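Local atomic coordinates of transcription initiation factor IIB (PDB entry 5O9J), a protein that is represented here by its mini-intein, a protein-splicing element of the HINT fold that probably excises itself from the host transcription factor and joins the flanking segments. Residues E78-V83 against K149-V154. Residues are numbered along the deposited sequence; the frame is centred on the assembly and turned at random.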
loop_
_atom_site.group_PDB
_atom_site.type_symbol
_atom_site.label_atom_id
_atom_site.label_comp_id
_atom_site.label_asym_id
_atom_site.label_seq_id
_atom_site.Cartn_x
_atom_site.Cartn_y
_atom_site.Cartn_z
ATOM N N GLU A 78 -15.457 3.964 -1.775
ATOM C CA GLU A 78 -15.435 2.858 -0.826
ATOM C C GLU A 78 -14.069 2.198 -0.734
ATOM O O GLU A 78 -13.287 2.217 -1.683
ATOM C CB GLU A 78 -16.467 1.806 -1.220
ATOM C CG GLU A 78 -16.193 1.186 -2.583
ATOM C CD GLU A 78 -16.767 -0.216 -2.717
ATOM O OE1 GLU A 78 -17.600 -0.611 -1.870
ATOM O OE2 GLU A 78 -16.367 -0.929 -3.665
ATOM N N MET A 79 -13.791 1.610 0.419
ATOM C CA MET A 79 -12.643 0.737 0.552
ATOM C C MET A 79 -13.032 -0.481 1.351
ATOM O O MET A 79 -13.939 -0.420 2.184
ATOM C CB MET A 79 -11.479 1.458 1.217
ATOM C CG MET A 79 -10.826 2.509 0.341
ATOM S SD MET A 79 -9.424 3.199 1.212
ATOM C CE MET A 79 -10.061 3.090 2.884
ATOM N N PHE A 80 -12.348 -1.588 1.088
ATOM C CA PHE A 80 -12.601 -2.826 1.804
ATOM C C PHE A 80 -11.701 -2.899 3.009
ATOM O O PHE A 80 -10.501 -2.651 2.909
ATOM C CB PHE A 80 -12.371 -4.036 0.905
ATOM C CG PHE A 80 -13.364 -4.162 -0.214
ATOM C CD1 PHE A 80 -13.305 -3.317 -1.313
ATOM C CD2 PHE A 80 -14.347 -5.142 -0.179
ATOM C CE1 PHE A 80 -14.216 -3.438 -2.351
ATOM C CE2 PHE A 80 -15.260 -5.267 -1.208
ATOM C CZ PHE A 80 -15.195 -4.410 -2.297
ATOM N N GLU A 81 -12.279 -3.215 4.158
ATOM C CA GLU A 81 -11.476 -3.545 5.324
ATOM C C GLU A 81 -11.467 -5.053 5.510
ATOM O O GLU A 81 -12.501 -5.657 5.774
ATOM C CB GLU A 81 -12.007 -2.849 6.572
ATOM C CG GLU A 81 -11.179 -3.099 7.808
ATOM C CD GLU A 81 -11.854 -2.589 9.059
ATOM O OE1 GLU A 81 -12.959 -3.080 9.366
ATOM O OE2 GLU A 81 -11.288 -1.701 9.732
ATOM N N ILE A 82 -10.299 -5.662 5.329
ATOM C CA ILE A 82 -10.129 -7.091 5.570
ATOM C C ILE A 82 -9.653 -7.319 6.991
ATOM O O ILE A 82 -8.647 -6.750 7.399
ATOM C CB ILE A 82 -9.103 -7.726 4.613
ATOM C CG1 ILE A 82 -9.463 -7.442 3.160
ATOM C CG2 ILE A 82 -9.025 -9.229 4.841
ATOM C CD1 ILE A 82 -8.393 -7.902 2.187
ATOM N N VAL A 83 -10.370 -8.144 7.747
ATOM C CA VAL A 83 -9.958 -8.449 9.111
ATOM C C VAL A 83 -9.684 -9.940 9.244
ATOM O O VAL A 83 -10.545 -10.758 8.923
ATOM C CB VAL A 83 -11.022 -8.014 10.134
ATOM C CG1 VAL A 83 -10.483 -8.163 11.541
ATOM C CG2 VAL A 83 -11.437 -6.575 9.876
ATOM N N LYS A 149 -11.748 -12.974 8.945
ATOM C CA LYS A 149 -12.876 -12.953 9.873
ATOM C C LYS A 149 -14.004 -12.074 9.351
ATOM O O LYS A 149 -15.156 -12.512 9.252
ATOM C CB LYS A 149 -12.444 -12.454 11.249
ATOM C CG LYS A 149 -11.541 -13.401 12.011
ATOM C CD LYS A 149 -11.577 -13.085 13.500
ATOM C CE LYS A 149 -11.232 -11.627 13.781
ATOM N NZ LYS A 149 -11.377 -11.284 15.230
ATOM N N GLU A 150 -13.677 -10.826 9.036
ATOM C CA GLU A 150 -14.657 -9.899 8.478
ATOM C C GLU A 150 -14.182 -9.326 7.158
ATOM O O GLU A 150 -12.978 -9.261 6.891
ATOM C CB GLU A 150 -14.950 -8.751 9.452
ATOM C CG GLU A 150 -15.555 -9.179 10.776
ATOM C CD GLU A 150 -15.538 -8.066 11.813
ATOM O OE1 GLU A 150 -15.428 -6.883 11.423
ATOM O OE2 GLU A 150 -15.625 -8.376 13.020
ATOM N N ILE A 151 -15.144 -8.928 6.337
ATOM C CA ILE A 151 -14.909 -8.075 5.178
ATOM C C ILE A 151 -15.924 -6.936 5.214
ATOM O O ILE A 151 -17.106 -7.134 4.920
ATOM C CB ILE A 151 -15.049 -8.821 3.843
ATOM C CG1 ILE A 151 -14.064 -9.987 3.753
ATOM C CG2 ILE A 151 -14.805 -7.867 2.695
ATOM C CD1 ILE A 151 -14.191 -10.791 2.463
ATOM N N ASN A 152 -15.469 -5.749 5.592
ATOM C CA ASN A 152 -16.366 -4.618 5.743
ATOM C C ASN A 152 -16.144 -3.608 4.644
ATOM O O ASN A 152 -15.024 -3.427 4.188
ATOM C CB ASN A 152 -16.164 -3.960 7.108
ATOM C CG ASN A 152 -16.348 -4.934 8.249
ATOM O OD1 ASN A 152 -17.264 -5.748 8.233
ATOM N ND2 ASN A 152 -15.468 -4.862 9.243
ATOM N N LYS A 153 -17.206 -2.951 4.205
ATOM C CA LYS A 153 -17.030 -1.819 3.311
ATOM C C LYS A 153 -17.083 -0.552 4.145
ATOM O O LYS A 153 -18.022 -0.340 4.914
ATOM C CB LYS A 153 -18.075 -1.820 2.203
ATOM C CG LYS A 153 -17.897 -2.981 1.237
ATOM C CD LYS A 153 -18.801 -2.851 0.023
ATOM C CE LYS A 153 -18.557 -3.979 -0.972
ATOM N NZ LYS A 153 -19.254 -3.751 -2.271
ATOM N N VAL A 154 -16.040 0.263 4.022
ATOM C CA VAL A 154 -15.913 1.464 4.831
ATOM C C VAL A 154 -15.618 2.680 3.960
ATOM O O VAL A 154 -15.358 2.565 2.754
ATOM C CB VAL A 154 -14.801 1.335 5.887
ATOM C CG1 VAL A 154 -15.109 0.221 6.871
ATOM C CG2 VAL A 154 -13.456 1.110 5.212
#
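Lys-149 and Glu-150 direct successive backbone N-H groups at one acceptor, the carbonyl oxygen of Val-83, which is the mark of a classic beta bulge; the Lys-149 bond is modelled doubtfully short. A bend at chi3 (-55°) turns the lysine chain so that its CE passes obliquely by Val-83 CG1, while its NZ bonds to Asn-87. Glu-150 runs alongside Val-83, CB to CB 4.1 Å: the beta-branched valine suits the buried strand, the glutamate its exposed neighbour, where the carboxylate can stay solvated.

Beyond the bulge the strands pair antiparallel in regular alternation, as the central two of a four-stranded sheet in the all-beta HINT fold, with 88-92 bordering 79-84. Ile-151 sends its CG2, anti to the backbone N, to the edge of the Phe-80 ring, 4.0 Å from CD2, adding an aliphatic surface to the face it shares with Phe-80, Ile-82 and Lys-153.

Asn-152 suits its place between two acids because its amide offers two N-H groups. ND2 gives one to Glu-81 OE1 (3.1 Å) and the other to Glu-150 OE1 (3.0 Å), each oxygen near the amide plane; the shared donor probably eases the repulsion between the carboxylates. Lys-153, fully extended, lays its aliphatic chain beside Phe-80, CE 3.5 Å from ring CE2, and its NZ forms a salt bridge, 3.6 Å to OE1, with Glu-78, whose other oxygen, OE2, pairs with Arg-94. Val-154, beta-branched as suits an extended strand, exchanges two backbone bonds with Met-79 and on that residue's face touches Arg-91 of strand 88-92.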